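Local coordinates for Oxidored_FMN domain-containing protein ([Pseudomonas] geniculata N1, PDB 6L6J) that probably oxidises the amine of 6-hydroxypseudooxynicotine, using bound FMN and a [4Fe-4S] cluster as redox cofactors, at residues V27-A32 with G318-S323; G51-V56 with P327-K332; F272-Q277 with V296-S301. All blocks are in the same frame, centred on the assembly; numbering follows the deposited sequence.

Interaction 1 (V27-A32 with G318-S323); sequences VPHATA and GAARPS. With FMN (flavin mononucleotide), chain B; SF4 (iron/sulfur cluster), chain C.
V27 and A319 are joined backbone to backbone. V27 N donates to A319 O at 2.9 Å and 160°. Apolar contact continues the join. V27 CG2 lies 3.8 Å from A320 CB, and V27 CG1 rests near G318 CA. H29 brings its own CB against the same A320 methyl. One water bridges the segments, bound to H29 NE2 at 2.7 Å and donating to S323 OG.

The polar groups of both segments gather round FMN. P28 O accepts the ribityl hydroxyl O2', while A320 and R321 hold the phosphate. A320 N points almost straight at FMN O2P, 2.9 Å away at 177°. R321 gives O3P two bonds, a longer one from its backbone N and one of 2.7 Å from NE. R321 NH2 reaches O1P at 2.9 Å. The guanidinium meets the phosphate edge-on, with P in its plane. A bend at chi3 (-52°) turns the guanidinium so that its NE and NH2 edge faces the phosphate, and NH1 is held by N348 and G268 O. With a leucine in place of R321, the phosphate would probably lose two donors and a balancing charge, and N348 would lose its mate.

The site matches the phosphate grip of TIM-barrel flavoproteins, at the C-terminal ends of the strands. Strand 24-26 leads into the first segment, and strand 316-319 runs into the second; they are the first and last of the barrel. V27 and P28 pack on D257 of strand 255-261. R321 lies between FMN and the iron-sulfur cluster, against C350 of helix 349-355.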
# COMPACT_ATOMS: atom_id res chain seq x y z
N VAL A 27 -5.02 -10.63 -6.98
CA VAL A 27 -6.42 -10.25 -6.62
C VAL A 27 -6.66 -8.83 -7.11
O VAL A 27 -5.71 -8.09 -7.34
CB VAL A 27 -6.68 -10.41 -5.11
CG1 VAL A 27 -6.86 -11.87 -4.75
CG2 VAL A 27 -5.58 -9.78 -4.26
N PRO A 28 -7.93 -8.43 -7.33
CA PRO A 28 -8.23 -7.09 -7.82
C PRO A 28 -7.62 -6.06 -6.86
O PRO A 28 -7.85 -6.15 -5.68
CB PRO A 28 -9.77 -6.97 -7.79
CG PRO A 28 -10.29 -8.37 -7.60
CD PRO A 28 -9.14 -9.24 -7.11
N HIS A 29 -6.84 -5.13 -7.41
CA HIS A 29 -6.28 -3.99 -6.65
C HIS A 29 -6.13 -2.80 -7.60
O HIS A 29 -5.47 -2.98 -8.69
CB HIS A 29 -4.99 -4.40 -5.93
CG HIS A 29 -3.75 -4.22 -6.73
ND1 HIS A 29 -3.26 -2.97 -7.02
CD2 HIS A 29 -2.90 -5.12 -7.27
CE1 HIS A 29 -2.16 -3.10 -7.73
NE2 HIS A 29 -1.90 -4.41 -7.89
N ALA A 30 -6.74 -1.67 -7.23
CA ALA A 30 -6.76 -0.41 -8.00
C ALA A 30 -5.34 0.09 -8.19
O ALA A 30 -4.52 -0.09 -7.28
CB ALA A 30 -7.60 0.64 -7.31
N THR A 31 -5.07 0.70 -9.34
CA THR A 31 -3.76 1.30 -9.69
C THR A 31 -3.89 2.82 -9.85
O THR A 31 -2.83 3.47 -10.02
CB THR A 31 -3.19 0.64 -10.95
OG1 THR A 31 -4.29 0.51 -11.86
CG2 THR A 31 -2.55 -0.69 -10.66
N ALA A 32 -5.13 3.34 -9.82
CA ALA A 32 -5.47 4.77 -10.03
C ALA A 32 -4.96 5.27 -11.39
O ALA A 32 -4.61 6.45 -11.50
CB ALA A 32 -4.91 5.61 -8.91
N GLY A 318 -3.68 -15.92 -2.88
CA GLY A 318 -4.10 -14.57 -3.28
C GLY A 318 -3.06 -13.54 -2.87
O GLY A 318 -2.60 -13.62 -1.72
N ALA A 319 -2.71 -12.62 -3.77
CA ALA A 319 -1.79 -11.50 -3.45
C ALA A 319 -2.20 -10.23 -4.19
O ALA A 319 -2.64 -10.31 -5.34
CB ALA A 319 -0.37 -11.88 -3.77
N ALA A 320 -2.05 -9.09 -3.52
CA ALA A 320 -2.01 -7.74 -4.14
C ALA A 320 -0.64 -7.14 -3.83
O ALA A 320 0.20 -7.12 -4.73
CB ALA A 320 -3.17 -6.87 -3.64
N ARG A 321 -0.41 -6.73 -2.58
CA ARG A 321 0.80 -5.95 -2.19
C ARG A 321 2.06 -6.72 -2.56
O ARG A 321 2.97 -6.18 -3.16
CB ARG A 321 0.76 -5.53 -0.71
CG ARG A 321 -0.01 -4.25 -0.48
CD ARG A 321 -0.34 -3.94 0.95
NE ARG A 321 -0.98 -5.07 1.61
CZ ARG A 321 -1.16 -5.16 2.92
NH1 ARG A 321 -0.80 -4.15 3.71
NH2 ARG A 321 -1.69 -6.23 3.45
N PRO A 322 2.17 -8.02 -2.22
CA PRO A 322 3.37 -8.79 -2.59
C PRO A 322 3.66 -8.76 -4.09
O PRO A 322 4.84 -8.61 -4.46
CB PRO A 322 3.04 -10.20 -2.09
CG PRO A 322 2.09 -9.95 -0.93
CD PRO A 322 1.23 -8.78 -1.39
N SER A 323 2.62 -8.83 -4.93
CA SER A 323 2.74 -8.73 -6.40
C SER A 323 3.15 -7.31 -6.85
O SER A 323 3.59 -7.17 -8.00
CB SER A 323 1.45 -9.18 -7.09
OG SER A 323 0.39 -8.29 -6.82
N1 FMN B . -9.55 -4.88 -3.41
C2 FMN B . -10.64 -4.85 -4.24
O2 FMN B . -11.50 -5.73 -4.08
N3 FMN B . -10.83 -3.97 -5.23
C4 FMN B . -9.92 -3.01 -5.47
O4 FMN B . -10.09 -2.20 -6.38
C4A FMN B . -8.71 -2.94 -4.61
N5 FMN B . -7.75 -2.00 -4.80
C5A FMN B . -6.64 -2.02 -4.04
C6 FMN B . -5.62 -1.10 -4.28
C7 FMN B . -4.47 -1.15 -3.51
C7M FMN B . -3.43 -0.12 -3.74
C8 FMN B . -4.30 -2.17 -2.47
C8M FMN B . -3.08 -2.22 -1.60
C9 FMN B . -5.29 -3.09 -2.22
C9A FMN B . -6.46 -3.07 -2.97
N10 FMN B . -7.46 -4.03 -2.76
C10 FMN B . -8.57 -3.98 -3.56
C1' FMN B . -7.35 -5.10 -1.72
C2' FMN B . -6.49 -6.25 -2.23
O2' FMN B . -7.21 -6.86 -3.29
C3' FMN B . -6.22 -7.28 -1.18
O3' FMN B . -7.45 -7.90 -0.80
C4' FMN B . -5.53 -6.73 0.07
O4' FMN B . -4.47 -5.82 -0.30
C5' FMN B . -5.00 -7.86 0.95
O5' FMN B . -4.04 -8.59 0.21
P FMN B . -2.46 -8.25 0.35
O1P FMN B . -2.10 -8.54 1.79
O2P FMN B . -1.85 -9.18 -0.65
O3P FMN B . -2.34 -6.78 -0.02
FE1 SF4 C . 4.79 -0.69 0.98
FE2 SF4 C . 4.08 -3.49 0.09
FE3 SF4 C . 5.24 -1.52 -1.84
FE4 SF4 C . 2.39 -1.21 -0.88
S1 SF4 C . 3.48 -2.73 -1.80
S2 SF4 C . 4.13 0.03 -0.89
S3 SF4 C . 3.00 -1.89 1.02
S4 SF4 C . 5.83 -2.26 0.01
O HOH W 1 -0.31 -6.36 -8.99

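Interaction 2 (G51-V56 with P327-K332); sequences GGWGVV and PFLPNK
P327 O is approached by the N-H of W53 and the CA-H of G51. The hydrogen bond from W53 NE1 to P327 O spans 3.0 Å, but it is bent and weak. The oxygen sits at the indole edge, near its plane. The second approach is a CA-H...O contact from G51 CA to P327 O, 3.2 Å long and well directed (163° at the hydrogen).

The rest is largely carbon against ring. P330 stands at about a right angle to the indole. P330 CG lies 3.4 Å from the centroid of the W53 five-membered ring, almost on the normal, a CH-pi contact. W53 CG is anti to the carbonyl carbon (chi1 -65°), which carries the indole out to the proline. L329 CD2 adds a looser contact at the six-membered ring, 4.0 Å from W53 CZ2. A second CH-pi contact sets G51 CA over the centre of the F328 ring, 3.5 Å from its centroid.

Two glycines make this closeness possible. A CB on G51 would run into P327 O. G52 ends helix 38-51 in a Schellman motif with positive phi, and at these angles a CB would be jammed against the carbonyl oxygen of G51. N331 N gives G51 O a weak bond, though the placing of that oxygen is less sure. Outside the pair, N22 ND2 bonds to G52 O, and F24 of strand 24-26 packs on L329 and P330.

The cross-segment bonds are weak ones, so the turn before strand 55-62 appears to be held to the start of helix 329-334 mainly by CH-pi contact and close fit.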
# COMPACT_ATOMS: atom_id res chain seq x y z
N GLY A 51 6.07 -11.70 -14.86
CA GLY A 51 6.64 -12.25 -13.60
C GLY A 51 6.13 -13.63 -13.22
O GLY A 51 6.76 -14.28 -12.36
N GLY A 52 5.02 -14.09 -13.80
CA GLY A 52 4.62 -15.51 -13.76
C GLY A 52 3.40 -15.77 -12.90
O GLY A 52 3.12 -16.97 -12.56
N TRP A 53 2.66 -14.71 -12.57
CA TRP A 53 1.35 -14.84 -11.88
C TRP A 53 0.39 -15.55 -12.84
O TRP A 53 0.34 -15.16 -13.98
CB TRP A 53 0.87 -13.47 -11.38
CG TRP A 53 1.77 -12.90 -10.32
CD1 TRP A 53 2.92 -12.18 -10.52
CD2 TRP A 53 1.64 -13.08 -8.89
NE1 TRP A 53 3.50 -11.89 -9.30
CE2 TRP A 53 2.72 -12.40 -8.29
CE3 TRP A 53 0.69 -13.68 -8.06
CZ2 TRP A 53 2.90 -12.35 -6.91
CZ3 TRP A 53 0.86 -13.63 -6.69
CH2 TRP A 53 1.96 -12.99 -6.12
N GLY A 54 -0.26 -16.62 -12.39
CA GLY A 54 -1.21 -17.44 -13.15
C GLY A 54 -2.49 -16.69 -13.47
O GLY A 54 -3.04 -16.93 -14.54
N VAL A 55 -2.98 -15.83 -12.57
CA VAL A 55 -4.14 -14.92 -12.83
C VAL A 55 -3.72 -13.47 -12.53
O VAL A 55 -3.17 -13.19 -11.44
CB VAL A 55 -5.38 -15.33 -12.00
CG1 VAL A 55 -6.51 -14.34 -12.14
CG2 VAL A 55 -5.86 -16.75 -12.32
N VAL A 56 -4.00 -12.54 -13.44
CA VAL A 56 -3.85 -11.10 -13.14
C VAL A 56 -5.20 -10.43 -13.33
O VAL A 56 -5.81 -10.62 -14.38
CB VAL A 56 -2.71 -10.48 -13.96
CG1 VAL A 56 -2.66 -8.98 -13.80
CG2 VAL A 56 -1.39 -11.12 -13.54
N PRO A 327 6.55 -8.13 -8.68
CA PRO A 327 5.89 -8.71 -9.84
C PRO A 327 6.50 -10.05 -10.26
O PRO A 327 5.82 -10.79 -10.92
CB PRO A 327 6.10 -7.68 -10.97
CG PRO A 327 6.86 -6.51 -10.34
CD PRO A 327 6.85 -6.70 -8.84
N PHE A 328 7.74 -10.36 -9.83
CA PHE A 328 8.52 -11.53 -10.30
C PHE A 328 8.60 -12.61 -9.22
O PHE A 328 9.24 -13.64 -9.49
CB PHE A 328 9.87 -11.05 -10.85
CG PHE A 328 9.79 -10.69 -12.32
CD1 PHE A 328 9.00 -9.63 -12.75
CD2 PHE A 328 10.44 -11.43 -13.28
CE1 PHE A 328 8.87 -9.32 -14.10
CE2 PHE A 328 10.32 -11.13 -14.63
CZ PHE A 328 9.53 -10.07 -15.04
N LEU A 329 7.90 -12.45 -8.09
CA LEU A 329 7.91 -13.44 -6.98
C LEU A 329 7.75 -14.85 -7.55
O LEU A 329 8.58 -15.72 -7.27
CB LEU A 329 6.84 -13.06 -5.94
CG LEU A 329 6.56 -14.08 -4.83
CD1 LEU A 329 6.32 -13.38 -3.49
CD2 LEU A 329 5.37 -14.96 -5.17
N PRO A 330 6.71 -15.15 -8.39
CA PRO A 330 6.58 -16.47 -9.00
C PRO A 330 7.78 -16.98 -9.81
O PRO A 330 8.14 -18.14 -9.67
CB PRO A 330 5.37 -16.33 -9.94
CG PRO A 330 4.56 -15.20 -9.34
CD PRO A 330 5.57 -14.28 -8.69
N ASN A 331 8.38 -16.15 -10.66
CA ASN A 331 9.47 -16.61 -11.56
C ASN A 331 10.73 -16.89 -10.75
O ASN A 331 11.52 -17.77 -11.19
CB ASN A 331 9.73 -15.65 -12.72
CG ASN A 331 8.71 -15.83 -13.82
OD1 ASN A 331 7.81 -16.66 -13.73
ND2 ASN A 331 8.82 -15.02 -14.86
N LYS A 332 10.90 -16.24 -9.59
CA LYS A 332 12.12 -16.41 -8.75
C LYS A 332 12.06 -17.75 -7.98
O LYS A 332 13.08 -18.45 -7.93
CB LYS A 332 12.28 -15.21 -7.84
CG LYS A 332 12.17 -13.88 -8.55
CD LYS A 332 13.03 -12.80 -7.95
CE LYS A 332 12.46 -11.43 -8.26
NZ LYS A 332 13.23 -10.34 -7.60

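Interaction 3 (F272-Q277 with V296-S301); sequences FFEEGQ and VGRFTS. With FMN (flavin mononucleotide), chain B.
E275 uses one carboxylate oxygen, OE1, to take two consecutive backbone N-H groups. T300 N lies 3.1 Å from E275 OE1, nearly straight at 169°. S301 N reaches the same OE1 at 3.3 Å, a weak bond. T300 N comes from above the carboxylate plane. E275 CG is anti to the carbonyl carbon (chi1 -81°), and the chain runs out extended, past R298 O, to the two amides. S301 is the N-cap of helix 302-310, so the carboxylate lies near a helix start, which would probably suit its negative charge.

Beside it, two glycines bring the backbones together. G276 N donates to G297 O at 2.8 Å. E275 CA adds a CA-H...O contact to G297 O at 3.2 Å. A CB on G297 would run into G276 CA. G276 itself has positive phi, and its CA meets the F299 ring at CE1.

Segment 296-301 follows strand 293-296, the seventh of the TIM barrel, and faces the FMN phosphate, as phosphate-binding loops of this fold do. R298 N gives FMN O1P a weak bond of 2.9 Å, and V296 packs against the phosphate ester oxygen O5'.

The R298 side chain turns to the other segment. Bends at chi2 and chi3 swing its guanidinium round to F273 and E274. R298 NH1 forms a salt bridge with E274 OE1 at 3.3 Å. The oxygen lies in the guanidinium plane, while NH1 stands above the carboxylate plane; the two planes are 72° apart. R298 NH2 also reaches F273 O, weakly, at 2.8 Å. E275 N lies over one guanidinium face. The other oxygen of E274, OE2, has a salt bridge to R441, while the F273 ring meets H569 edge-to-face.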
# COMPACT_ATOMS: atom_id res chain seq x y z
N PHE A 272 0.49 -3.29 12.36
CA PHE A 272 -0.67 -3.82 13.12
C PHE A 272 -1.02 -5.26 12.70
O PHE A 272 -1.70 -5.93 13.50
CB PHE A 272 -1.84 -2.86 12.97
CG PHE A 272 -1.56 -1.48 13.53
CD1 PHE A 272 -1.44 -1.29 14.90
CD2 PHE A 272 -1.40 -0.38 12.69
CE1 PHE A 272 -1.19 -0.03 15.42
CE2 PHE A 272 -1.15 0.88 13.21
CZ PHE A 272 -1.04 1.06 14.57
N PHE A 273 -0.61 -5.73 11.52
CA PHE A 273 -0.88 -7.11 11.06
C PHE A 273 0.43 -7.78 10.68
O PHE A 273 1.36 -7.04 10.45
CB PHE A 273 -1.93 -7.06 9.95
CG PHE A 273 -3.21 -6.36 10.33
CD1 PHE A 273 -3.28 -4.97 10.36
CD2 PHE A 273 -4.36 -7.08 10.65
CE1 PHE A 273 -4.46 -4.32 10.70
CE2 PHE A 273 -5.54 -6.42 10.99
CZ PHE A 273 -5.58 -5.04 11.02
N GLU A 274 0.51 -9.12 10.68
CA GLU A 274 1.59 -9.90 9.99
C GLU A 274 0.95 -10.89 9.02
O GLU A 274 -0.29 -10.86 8.87
CB GLU A 274 2.54 -10.58 11.00
CG GLU A 274 3.97 -10.93 10.46
CD GLU A 274 4.89 -9.84 9.89
OE1 GLU A 274 4.46 -8.67 9.76
OE2 GLU A 274 6.03 -10.14 9.57
N GLU A 275 1.77 -11.70 8.34
CA GLU A 275 1.35 -12.65 7.28
C GLU A 275 0.17 -13.52 7.70
O GLU A 275 0.12 -13.96 8.83
CB GLU A 275 2.49 -13.59 6.91
CG GLU A 275 3.47 -12.99 5.95
CD GLU A 275 4.32 -14.05 5.30
OE1 GLU A 275 3.82 -14.73 4.33
OE2 GLU A 275 5.47 -14.20 5.78
N GLY A 276 -0.72 -13.79 6.76
CA GLY A 276 -1.83 -14.75 6.92
C GLY A 276 -2.61 -14.47 8.18
O GLY A 276 -2.92 -15.43 8.85
N GLN A 277 -2.87 -13.19 8.46
CA GLN A 277 -3.68 -12.71 9.62
C GLN A 277 -5.16 -13.04 9.37
O GLN A 277 -5.93 -13.10 10.37
CB GLN A 277 -3.46 -11.22 9.89
CG GLN A 277 -3.88 -10.29 8.73
CD GLN A 277 -5.31 -9.78 8.74
OE1 GLN A 277 -6.09 -10.07 9.67
NE2 GLN A 277 -5.67 -9.02 7.69
N VAL A 296 -6.04 -13.97 0.83
CA VAL A 296 -4.87 -13.04 0.87
C VAL A 296 -4.36 -13.00 2.31
O VAL A 296 -5.14 -13.27 3.24
CB VAL A 296 -5.27 -11.65 0.33
CG1 VAL A 296 -5.67 -11.72 -1.15
CG2 VAL A 296 -6.40 -11.03 1.15
N GLY A 297 -3.07 -12.71 2.49
CA GLY A 297 -2.46 -12.55 3.82
C GLY A 297 -1.11 -11.88 3.75
O GLY A 297 -0.22 -12.25 4.50
N ARG A 298 -0.96 -10.93 2.86
CA ARG A 298 0.36 -10.28 2.58
C ARG A 298 1.42 -11.38 2.43
O ARG A 298 2.52 -11.23 3.00
CB ARG A 298 0.71 -9.29 3.69
CG ARG A 298 1.48 -8.07 3.19
CD ARG A 298 2.54 -7.57 4.15
NE ARG A 298 1.99 -7.35 5.48
CZ ARG A 298 2.63 -7.58 6.62
NH1 ARG A 298 3.88 -8.00 6.62
NH2 ARG A 298 2.00 -7.38 7.76
N PHE A 299 1.10 -12.42 1.66
CA PHE A 299 1.92 -13.65 1.55
C PHE A 299 3.25 -13.29 0.87
O PHE A 299 3.23 -12.75 -0.24
CB PHE A 299 1.13 -14.76 0.85
CG PHE A 299 -0.05 -15.28 1.63
CD1 PHE A 299 0.09 -15.76 2.93
CD2 PHE A 299 -1.31 -15.35 1.04
CE1 PHE A 299 -1.00 -16.27 3.62
CE2 PHE A 299 -2.39 -15.88 1.73
CZ PHE A 299 -2.24 -16.34 3.01
N THR A 300 4.36 -13.59 1.55
CA THR A 300 5.76 -13.28 1.12
C THR A 300 6.68 -14.49 1.30
O THR A 300 7.62 -14.62 0.51
CB THR A 300 6.32 -12.10 1.93
OG1 THR A 300 5.25 -11.17 2.13
CG2 THR A 300 7.49 -11.45 1.23
N SER A 301 6.47 -15.26 2.38
CA SER A 301 7.17 -16.54 2.69
C SER A 301 6.63 -17.65 1.81
O SER A 301 5.45 -18.02 1.90
CB SER A 301 7.03 -16.92 4.15
OG SER A 301 7.64 -18.19 4.42
N1 FMN B . -9.55 -4.88 -3.41
C2 FMN B . -10.64 -4.85 -4.24
O2 FMN B . -11.50 -5.73 -4.08
N3 FMN B . -10.83 -3.97 -5.23
C4 FMN B . -9.92 -3.01 -5.47
O4 FMN B . -10.09 -2.20 -6.38
C4A FMN B . -8.71 -2.94 -4.61
N5 FMN B . -7.75 -2.00 -4.80
C5A FMN B . -6.64 -2.02 -4.04
C6 FMN B . -5.62 -1.10 -4.28
C7 FMN B . -4.47 -1.15 -3.51
C7M FMN B . -3.43 -0.12 -3.74
C8 FMN B . -4.30 -2.17 -2.47
C8M FMN B . -3.08 -2.22 -1.60
C9 FMN B . -5.29 -3.09 -2.22
C9A FMN B . -6.46 -3.07 -2.97
N10 FMN B . -7.46 -4.03 -2.76
C10 FMN B . -8.57 -3.98 -3.56
C1' FMN B . -7.35 -5.10 -1.72
C2' FMN B . -6.49 -6.25 -2.23
O2' FMN B . -7.21 -6.86 -3.29
C3' FMN B . -6.22 -7.28 -1.18
O3' FMN B . -7.45 -7.90 -0.80
C4' FMN B . -5.53 -6.73 0.07
O4' FMN B . -4.47 -5.82 -0.30
C5' FMN B . -5.00 -7.86 0.95
O5' FMN B . -4.04 -8.59 0.21
P FMN B . -2.46 -8.25 0.35
O1P FMN B . -2.10 -8.54 1.79
O2P FMN B . -1.85 -9.18 -0.65
O3P FMN B . -2.34 -6.78 -0.02

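In the fold
All three contacts belong to the TIM-barrel part of the chain. Interaction 1 is fully buried and closes the barrel between its first and last strands. Interaction 2 is buried too, but lies farther from the chain centre and touches no cofactor. Both reach the same barrel sheet, and their helices 321-325 and 329-334 are consecutive. W53 packs on A319 and S323 between them. Interaction 3 is partly buried, with E274 exposed. Interactions 1 and 3 share FMN: interaction 1 grips the phosphate with the R321 side chain and backbone amides, interaction 3 adds a weak bond from R298 N. V27 and V296 pack together between them. Chemistry follows place: phosphate bonds at the cofactor, CH-pi contacts farther from the chain centre, a charge pair toward the surface.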